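Local coordinates for protein interacting with Hsp90 1 (Saccharomyces cerevisiae, PDB 4CGU), which takes part in pre-rRNA processing and is required for the interaction of NOP58 with snoRNA, the part described being its C-terminal CS domain, at residues P79-K84 and I97-K102; V83-F88 and L128-P133. All blocks are in the same frame, centred on the assembly; numbering follows the deposited sequence. Where two conformers were deposited one is given.

How the contacts relate
The two contacts tie the first strand of the C-terminal CS domain to two different neighbours. Contact 1 (79-84 with 97-102) is the in-sheet pairing of strand 81-87 with strand 95-101; contact 2 (83-88 with 128-133) packs strand 81-87 across to strand 129-131 of the second, three-stranded sheet. Their centres lie about 11 Å apart; the segments share Val83 and Lys84, but of these only Val83 makes contacts in both. Along the chain the strands come in the order 81-87, 95-101, 129-131; contact 1 joins the arms of a hairpin, contact 2 bridges some forty residues. Ile99 and Tyr81 touch Leu128, and Ile97 and Ile99 touch Ile130, so that the contacts join in a largely apolar layer between the sheets.

Contact 1 (P79-K84 and I97-K102); sequences PEYEVK and ILIENK
Strands 81-84 and 97-101 run antiparallel at a closest axis approach of 4.6 Å, with Glu82 facing Glu100 and Lys84 facing Leu98 in hydrogen-bonded pairs, while Tyr81-Asn101 and Val83-Ile99 form the intervening non-hydrogen-bonded pairs. Beyond the last bridge the ladder gains one more rung, Lys102 N to Glu80 O at 2.8 Å. At this end Asn101 turns its amide back onto the partner segment: with CG anti to the backbone N (chi1 -168°), OD1 accepts Glu80 N at 3.0 Å, the donor standing above the carbonyl plane. Its ND2 lies against Pro79 CB and is hydrogen-bonded to Asp109, which also takes Tyr81 OH, so one carboxylate holds both side chains of this pair. The two strands are the arms of a beta hairpin at one edge of the four-stranded sheet in this CS-type sandwich, and strand 153-157 pairs with the far side of 95-101. On the face that looks into the sandwich, the Tyr81 ring meets Ile99 CG2 obliquely through CD1 at 4.0 Å, and Val83 CG1 lies alongside Ile97 CG2 at 3.7 Å. The other face, with Glu82, Lys84, Glu100 and Leu98, is largely charged. Lys102, bent at chi2 (-83°), crosses Glu82 at about a right angle, its CE 3.3 Å from Glu82 OE1, while its NZ makes a weakly hydrogen-bonded salt bridge to Glu100 OE2.

Contact 2 (V83-F88 and L128-P133); sequences VKMKRF and LSIPLP
In Ile130, chi1, skewed to -38°, puts CG1 opposite the carbonyl carbon and CG2 opposite the backbone N; a further bend at chi2 directs CD1 at Val83, and CG2 is left to meet Met85, whose own chain is extended to SE and then bends at chi3 (76°) to swing its methyl toward Pro133. These groups pack between the two sheets of a beta sandwich, the CS-domain fold related to the HSP20 family. Strand 83-87 belongs to the four-stranded sheet and strand 129-131 to the three-stranded one; their axes stay 10.2 Å apart at closest and differ in direction by 26°, so the contact is made through side chains.

Ile130 and Val83 meet tip to tip, CD1 standing 4.0 Å from Val83 CG1 and about as far from CG2. Val83 CG2 also passes Leu128 CD2 at 4.1 Å, the two side chains sliding by in opposite directions. Two residues further along the strand, Met85, a selenomethionine in this crystal, runs past Ile130 with SE 4.1 Å from CG2. With Ile130 cut back to an alanine, Val83 would probably lose the methyl it faces and the selenium end of Met85 would be freer to turn.

Toward the exposed end of the contact, Met85 CE reaches Pro133 CD at 4.0 Å, while the proline ring also lies on Leu95 of the neighbouring strand. Arg87 is bent at both chi2 and chi3, and its NH2 forms a salt bridge with Asp135 just after 128-133. NH1 slides past the proline ring, approaching it obliquely, 3.7 Å from Pro133 CB.

Contact 1 (P79-K84 and I97-K102)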
ATOM      1  N   PRO B  79      10.748  23.207  14.640  1.00 48.65           N
ATOM      2  CA  PRO B  79      11.547  21.978  14.670  1.00 40.03           C
ATOM      3  C   PRO B  79      12.792  22.091  13.801  1.00 38.02           C
ATOM      4  O   PRO B  79      12.787  22.787  12.792  1.00 42.51           O
ATOM      5  CB  PRO B  79      10.589  20.927  14.096  1.00 36.79           C
ATOM      6  CG  PRO B  79       9.671  21.701  13.221  1.00 44.72           C
ATOM      7  CD  PRO B  79       9.474  23.020  13.924  1.00 42.91           C
ATOM      8  N   GLU B  80      13.855  21.411  14.209  1.00 32.97           N
ATOM      9  CA  GLU B  80      15.079  21.365  13.432  1.00 26.26           C
ATOM     10  C   GLU B  80      15.366  19.913  13.079  1.00 28.86           C
ATOM     11  O   GLU B  80      15.993  19.191  13.855  1.00 26.56           O
ATOM     12  CB  GLU B  80      16.236  21.953  14.241  1.00 27.35           C
ATOM     13  CG  GLU B  80      17.563  21.985  13.506  1.00 35.05           C
ATOM     14  CD  GLU B  80      18.661  22.625  14.323  1.00 37.25           C
ATOM     15  OE1 GLU B  80      18.358  23.141  15.419  1.00 40.72           O
ATOM     16  OE2 GLU B  80      19.823  22.615  13.870  1.00 38.11           O
ATOM     17  N   TYR B  81      14.893  19.482  11.913  1.00 22.39           N
ATOM     18  CA  TYR B  81      15.060  18.092  11.498  1.00 22.76           C
ATOM     19  C   TYR B  81      16.401  17.831  10.834  1.00 27.08           C
ATOM     20  O   TYR B  81      16.884  18.637  10.044  1.00 24.88           O
ATOM     21  CB  TYR B  81      13.939  17.661  10.548  1.00 22.29           C
ATOM     22  CG  TYR B  81      12.545  17.792  11.122  1.00 28.16           C
ATOM     23  CD1 TYR B  81      12.139  17.016  12.202  1.00 26.10           C
ATOM     24  CD2 TYR B  81      11.631  18.688  10.579  1.00 29.50           C
ATOM     25  CE1 TYR B  81      10.858  17.130  12.724  1.00 28.32           C
ATOM     26  CE2 TYR B  81      10.352  18.809  11.099  1.00 32.13           C
ATOM     27  CZ  TYR B  81       9.970  18.030  12.168  1.00 30.44           C
ATOM     28  OH  TYR B  81       8.696  18.158  12.678  1.00 33.02           O
ATOM     29  N   GLU B  82      16.992  16.690  11.166  1.00 20.59           N
ATOM     30  CA  GLU B  82      18.181  16.206  10.491  1.00 22.05           C
ATOM     31  C   GLU B  82      17.945  14.768  10.062  1.00 29.85           C
ATOM     32  O   GLU B  82      17.399  13.959  10.819  1.00 22.93           O
ATOM     33  CB  GLU B  82      19.410  16.322  11.390  1.00 21.04           C
ATOM     34  CG  GLU B  82      19.858  17.763  11.589  1.00 23.92           C
ATOM     35  CD  GLU B  82      21.110  17.881  12.429  1.00 25.96           C
ATOM     36  OE1 GLU B  82      21.693  16.836  12.778  1.00 26.57           O
ATOM     37  OE2 GLU B  82      21.510  19.022  12.737  1.00 25.46           O
ATOM     38  N   VAL B  83      18.348  14.467   8.832  1.00 23.08           N
ATOM     39  CA  VAL B  83      18.059  13.187   8.216  1.00 16.12           C
ATOM     40  C   VAL B  83      19.326  12.369   7.991  1.00 23.31           C
ATOM     41  O   VAL B  83      20.356  12.893   7.555  1.00 19.90           O
ATOM     42  CB  VAL B  83      17.356  13.391   6.863  1.00 17.03           C
ATOM     43  CG1 VAL B  83      16.922  12.056   6.277  1.00 20.04           C
ATOM     44  CG2 VAL B  83      16.168  14.329   7.024  1.00 18.56           C
ATOM     45  N   LYS B  84      19.246  11.082   8.308  1.00 17.12           N
ATOM     46  CA  LYS B  84      20.299  10.139   7.959  1.00 16.34           C
ATOM     47  C   LYS B  84      19.677   9.015   7.153  1.00 24.11           C
ATOM     48  O   LYS B  84      18.515   8.678   7.347  1.00 20.01           O
ATOM     49  CB  LYS B  84      20.953   9.556   9.209  1.00 16.94           C
ATOM     50  CG  LYS B  84      21.677  10.568  10.074  1.00 26.07           C
ATOM     51  CD  LYS B  84      22.285   9.886  11.284  1.00 34.82           C
ATOM     52  CE  LYS B  84      23.087  10.856  12.134  1.00 47.09           C
ATOM     53  NZ  LYS B  84      23.627  10.187  13.349  1.00 60.24           N
ATOM     54  N   ILE B  97      15.688   5.239   6.947  1.00 18.10           N
ATOM     55  CA  ILE B  97      15.788   6.685   7.086  1.00 17.22           C
ATOM     56  C   ILE B  97      15.530   7.060   8.537  1.00 22.08           C
ATOM     57  O   ILE B  97      14.535   6.636   9.116  1.00 15.26           O
ATOM     58  CB  ILE B  97      14.737   7.389   6.217  1.00 20.98           C
ATOM     59  CG1 ILE B  97      14.787   6.840   4.789  1.00 19.41           C
ATOM     60  CG2 ILE B  97      14.936   8.904   6.243  1.00 14.99           C
ATOM     61  CD1 ILE B  97      13.611   7.251   3.946  1.00 22.49           C
ATOM     62  N   LEU B  98      16.436   7.837   9.122  1.00 15.97           N
ATOM     63  CA  LEU B  98      16.251   8.401  10.453  1.00 18.88           C
ATOM     64  C   LEU B  98      15.984   9.889  10.349  1.00 26.48           C
ATOM     65  O   LEU B  98      16.785  10.636   9.784  1.00 21.52           O
ATOM     66  CB  LEU B  98      17.499   8.196  11.315  1.00 23.87           C
ATOM     67  CG  LEU B  98      17.999   6.771  11.529  1.00 31.29           C
ATOM     68  CD1 LEU B  98      19.076   6.733  12.606  1.00 27.89           C
ATOM     69  CD2 LEU B  98      16.846   5.872  11.900  1.00 37.29           C
ATOM     70  N   ILE B  99      14.855  10.324  10.892  1.00 20.42           N
ATOM     71  CA  ILE B  99      14.563  11.745  10.954  1.00 20.07           C
ATOM     72  C   ILE B  99      14.537  12.160  12.414  1.00 30.74           C
ATOM     73  O   ILE B  99      13.735  11.655  13.195  1.00 20.58           O
ATOM     74  CB  ILE B  99      13.219  12.084  10.304  1.00 25.87           C
ATOM     75  CG1 ILE B  99      13.195  11.594   8.853  1.00 21.19           C
ATOM     76  CG2 ILE B  99      12.952  13.589  10.398  1.00 18.75           C
ATOM     77  CD1 ILE B  99      12.019  12.101   8.067  1.00 25.42           C
ATOM     78  N   GLU B 100      15.424  13.076  12.777  1.00 23.14           N
ATOM     79  CA  GLU B 100      15.608  13.451  14.169  1.00 20.97           C
ATOM     80  C   GLU B 100      15.374  14.946  14.390  1.00 27.43           C
ATOM     81  O   GLU B 100      15.918  15.777  13.670  1.00 23.11           O
ATOM     82  CB  GLU B 100      17.022  13.069  14.601  1.00 22.90           C
ATOM     83  CG  GLU B 100      17.317  13.306  16.054  1.00 39.51           C
ATOM     84  CD  GLU B 100      18.668  12.757  16.477  1.00 54.45           C
ATOM     85  OE1 GLU B 100      19.245  11.942  15.722  1.00 46.36           O
ATOM     86  OE2 GLU B 100      19.155  13.145  17.560  1.00 52.20           O
ATOM     87  N   ASN B 101      14.554  15.289  15.378  1.00 20.25           N
ATOM     88  CA  ASN B 101      14.358  16.692  15.726  1.00 23.36           C
ATOM     89  C   ASN B 101      15.390  17.120  16.766  1.00 29.92           C
ATOM     90  O   ASN B 101      15.477  16.525  17.840  1.00 31.21           O
ATOM     91  CB  ASN B 101      12.936  16.934  16.239  1.00 32.50           C
ATOM     92  CG  ASN B 101      12.585  18.417  16.334  1.00 38.09           C
ATOM     93  OD1 ASN B 101      13.460  19.287  16.323  1.00 29.20           O
ATOM     94  ND2 ASN B 101      11.291  18.707  16.433  1.00 35.31           N
ATOM     95  N   LYS B 102      16.164  18.151  16.440  1.00 24.27           N
ATOM     96  CA  LYS B 102      17.255  18.609  17.302  1.00 34.99           C
ATOM     97  C   LYS B 102      16.937  19.900  18.055  1.00 29.58           C
ATOM     98  O   LYS B 102      17.747  20.369  18.853  1.00 27.48           O
ATOM     99  CB  LYS B 102      18.525  18.827  16.474  1.00 29.30           C
ATOM    100  CG  LYS B 102      18.970  17.620  15.675  1.00 39.36           C
ATOM    101  CD  LYS B 102      19.771  16.656  16.524  1.00 38.59           C
ATOM    102  CE  LYS B 102      20.586  15.715  15.648  1.00 48.27           C
ATOM    103  NZ  LYS B 102      21.412  14.772  16.448  1.00 53.94           N
TER
HETATM  104  O   HOH W   1      20.126  22.681  18.112  1.00 37.98           O

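Contact 2 (V83-F88 and L128-P133)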
ATOM      1  N   VAL B  83      18.348  14.467   8.832  1.00 23.08           N
ATOM      2  CA  VAL B  83      18.059  13.187   8.216  1.00 16.12           C
ATOM      3  C   VAL B  83      19.326  12.369   7.991  1.00 23.31           C
ATOM      4  O   VAL B  83      20.356  12.893   7.555  1.00 19.90           O
ATOM      5  CB  VAL B  83      17.356  13.391   6.863  1.00 17.03           C
ATOM      6  CG1 VAL B  83      16.922  12.056   6.277  1.00 20.04           C
ATOM      7  CG2 VAL B  83      16.168  14.329   7.024  1.00 18.56           C
ATOM      8  N   LYS B  84      19.246  11.082   8.308  1.00 17.12           N
ATOM      9  CA  LYS B  84      20.299  10.139   7.959  1.00 16.34           C
ATOM     10  C   LYS B  84      19.677   9.015   7.153  1.00 24.11           C
ATOM     11  O   LYS B  84      18.515   8.678   7.347  1.00 20.01           O
ATOM     12  CB  LYS B  84      20.953   9.556   9.209  1.00 16.94           C
ATOM     13  CG  LYS B  84      21.677  10.568  10.074  1.00 26.07           C
ATOM     14  CD  LYS B  84      22.285   9.886  11.284  1.00 34.82           C
ATOM     15  CE  LYS B  84      23.087  10.856  12.134  1.00 47.09           C
ATOM     16  NZ  LYS B  84      23.627  10.187  13.349  1.00 60.24           N
HETATM   17  N   MSE B  85      20.449   8.435   6.250  1.00 14.79           N
HETATM   18  CA  MSE B  85      19.972   7.312   5.469  1.00 19.08           C
HETATM   19  C   MSE B  85      21.030   6.226   5.472  1.00 21.81           C
HETATM   20  O   MSE B  85      22.226   6.515   5.494  1.00 23.82           O
HETATM   21  CB  MSE B  85      19.621   7.768   4.048  1.00 20.23           C
HETATM   22  CG  MSE B  85      18.428   8.727   4.018  1.00 22.92           C
HETATM   23 SE   MSE B  85      18.044   9.564   2.299  1.00 32.42          SE
HETATM   24  CE  MSE B  85      17.217   8.067   1.413  1.00 13.09           C
ATOM     25  N   LYS B  86      20.589   4.975   5.487  1.00 17.25           N
ATOM     26  CA  LYS B  86      21.503   3.842   5.503  1.00 19.32           C
ATOM     27  C   LYS B  86      20.934   2.712   4.656  1.00 28.49           C
ATOM     28  O   LYS B  86      19.748   2.403   4.750  1.00 26.61           O
ATOM     29  CB  LYS B  86      21.725   3.360   6.935  1.00 19.22           C
ATOM     30  CG  LYS B  86      22.680   2.181   7.053  1.00 32.85           C
ATOM     31  CD  LYS B  86      22.870   1.774   8.503  1.00 31.75           C
ATOM     32  CE  LYS B  86      23.702   0.503   8.633  1.00 37.33           C
ATOM     33  NZ  LYS B  86      23.683  -0.042  10.030  1.00 43.60           N
ATOM     34  N   ARG B  87      21.784   2.104   3.831  1.00 20.51           N
ATOM     35  CA  ARG B  87      21.363   1.026   2.943  1.00 21.64           C
ATOM     36  C   ARG B  87      21.671  -0.340   3.540  1.00 25.12           C
ATOM     37  O   ARG B  87      22.580  -0.482   4.352  1.00 26.97           O
ATOM     38  CB  ARG B  87      22.026   1.161   1.567  1.00 25.73           C
ATOM     39  CG  ARG B  87      21.506   2.328   0.745  1.00 25.78           C
ATOM     40  CD  ARG B  87      20.091   2.082   0.252  1.00 23.69           C
ATOM     41  NE  ARG B  87      20.059   1.148  -0.871  1.00 32.00           N
ATOM     42  CZ  ARG B  87      20.152   1.503  -2.150  1.00 35.49           C
ATOM     43  NH1 ARG B  87      20.280   2.783  -2.483  1.00 23.17           N
ATOM     44  NH2 ARG B  87      20.117   0.574  -3.096  1.00 33.83           N
ATOM     45  N   PHE B  88      20.905  -1.342   3.128  1.00 21.94           N
ATOM     46  CA  PHE B  88      21.040  -2.687   3.671  1.00 23.25           C
ATOM     47  C   PHE B  88      21.034  -3.717   2.548  1.00 28.76           C
ATOM     48  O   PHE B  88      20.381  -3.526   1.522  1.00 25.91           O
ATOM     49  CB  PHE B  88      19.894  -2.993   4.642  1.00 28.28           C
ATOM     50  CG  PHE B  88      19.949  -2.207   5.923  1.00 32.94           C
ATOM     51  CD1 PHE B  88      19.396  -0.937   6.001  1.00 24.51           C
ATOM     52  CD2 PHE B  88      20.536  -2.745   7.057  1.00 25.85           C
ATOM     53  CE1 PHE B  88      19.441  -0.219   7.176  1.00 27.62           C
ATOM     54  CE2 PHE B  88      20.580  -2.031   8.236  1.00 32.78           C
ATOM     55  CZ  PHE B  88      20.035  -0.764   8.297  1.00 29.93           C
ATOM     56  N   LEU B 128       9.306  18.842   5.397  1.00 45.17           N
ATOM     57  CA  LEU B 128      10.263  17.800   5.039  1.00 39.63           C
ATOM     58  C   LEU B 128       9.793  16.773   4.004  1.00 34.99           C
ATOM     59  O   LEU B 128       8.666  16.285   4.059  1.00 30.26           O
ATOM     60  CB  LEU B 128      10.720  17.092   6.316  1.00 33.59           C
ATOM     61  CG  LEU B 128      11.968  16.214   6.265  1.00 35.78           C
ATOM     62  CD1 LEU B 128      13.095  16.913   5.537  1.00 33.23           C
ATOM     63  CD2 LEU B 128      12.393  15.883   7.679  1.00 36.47           C
ATOM     64  N   SER B 129      10.677  16.453   3.063  0.51 32.14           N
ATOM     65  CA  SER B 129      10.410  15.423   2.067  0.51 35.98           C
ATOM     66  C   SER B 129      11.676  14.625   1.773  0.51 36.91           C
ATOM     67  O   SER B 129      12.760  15.191   1.634  0.51 40.14           O
ATOM     68  CB  SER B 129       9.879  16.042   0.775  0.51 32.68           C
ATOM     69  OG  SER B 129      10.912  16.716   0.077  0.51 42.72           O
ATOM     70  N   ILE B 130      11.529  13.309   1.681  1.00 35.11           N
ATOM     71  CA  ILE B 130      12.645  12.424   1.396  1.00 29.21           C
ATOM     72  C   ILE B 130      12.419  11.757   0.053  1.00 32.08           C
ATOM     73  O   ILE B 130      11.621  10.818  -0.055  1.00 29.53           O
ATOM     74  CB  ILE B 130      12.753  11.296   2.438  1.00 31.26           C
ATOM     75  CG1 ILE B 130      12.414  11.811   3.838  1.00 31.38           C
ATOM     76  CG2 ILE B 130      14.141  10.650   2.393  1.00 33.06           C
ATOM     77  CD1 ILE B 130      13.479  12.682   4.436  1.00 37.05           C
ATOM     78  N   PRO B 131      13.098  12.249  -0.988  1.00 22.58           N
ATOM     79  CA  PRO B 131      13.082  11.494  -2.241  1.00 24.01           C
ATOM     80  C   PRO B 131      13.738  10.151  -1.977  1.00 28.38           C
ATOM     81  O   PRO B 131      14.690  10.093  -1.206  1.00 30.82           O
ATOM     82  CB  PRO B 131      13.958  12.339  -3.169  1.00 24.88           C
ATOM     83  CG  PRO B 131      13.899  13.715  -2.600  1.00 23.70           C
ATOM     84  CD  PRO B 131      13.814  13.527  -1.113  1.00 23.66           C
ATOM     85  N   LEU B 132      13.225   9.084  -2.576  1.00 26.15           N
ATOM     86  CA  LEU B 132      13.774   7.759  -2.327  1.00 26.73           C
ATOM     87  C   LEU B 132      14.735   7.385  -3.445  1.00 31.30           C
ATOM     88  O   LEU B 132      14.523   7.776  -4.591  1.00 34.55           O
ATOM     89  CB  LEU B 132      12.650   6.730  -2.212  1.00 21.13           C
ATOM     90  CG  LEU B 132      11.592   7.019  -1.142  1.00 29.85           C
ATOM     91  CD1 LEU B 132      10.607   5.867  -1.058  1.00 31.73           C
ATOM     92  CD2 LEU B 132      12.234   7.275   0.216  1.00 29.51           C
ATOM     93  N   PRO B 133      15.799   6.635  -3.114  1.00 24.52           N
ATOM     94  CA  PRO B 133      16.784   6.203  -4.110  1.00 32.33           C
ATOM     95  C   PRO B 133      16.080   5.499  -5.263  1.00 33.34           C
ATOM     96  O   PRO B 133      15.132   4.751  -5.029  1.00 33.15           O
ATOM     97  CB  PRO B 133      17.651   5.208  -3.337  1.00 27.90           C
ATOM     98  CG  PRO B 133      17.477   5.582  -1.910  1.00 35.48           C
ATOM     99  CD  PRO B 133      16.066   6.057  -1.787  1.00 29.58           C
TER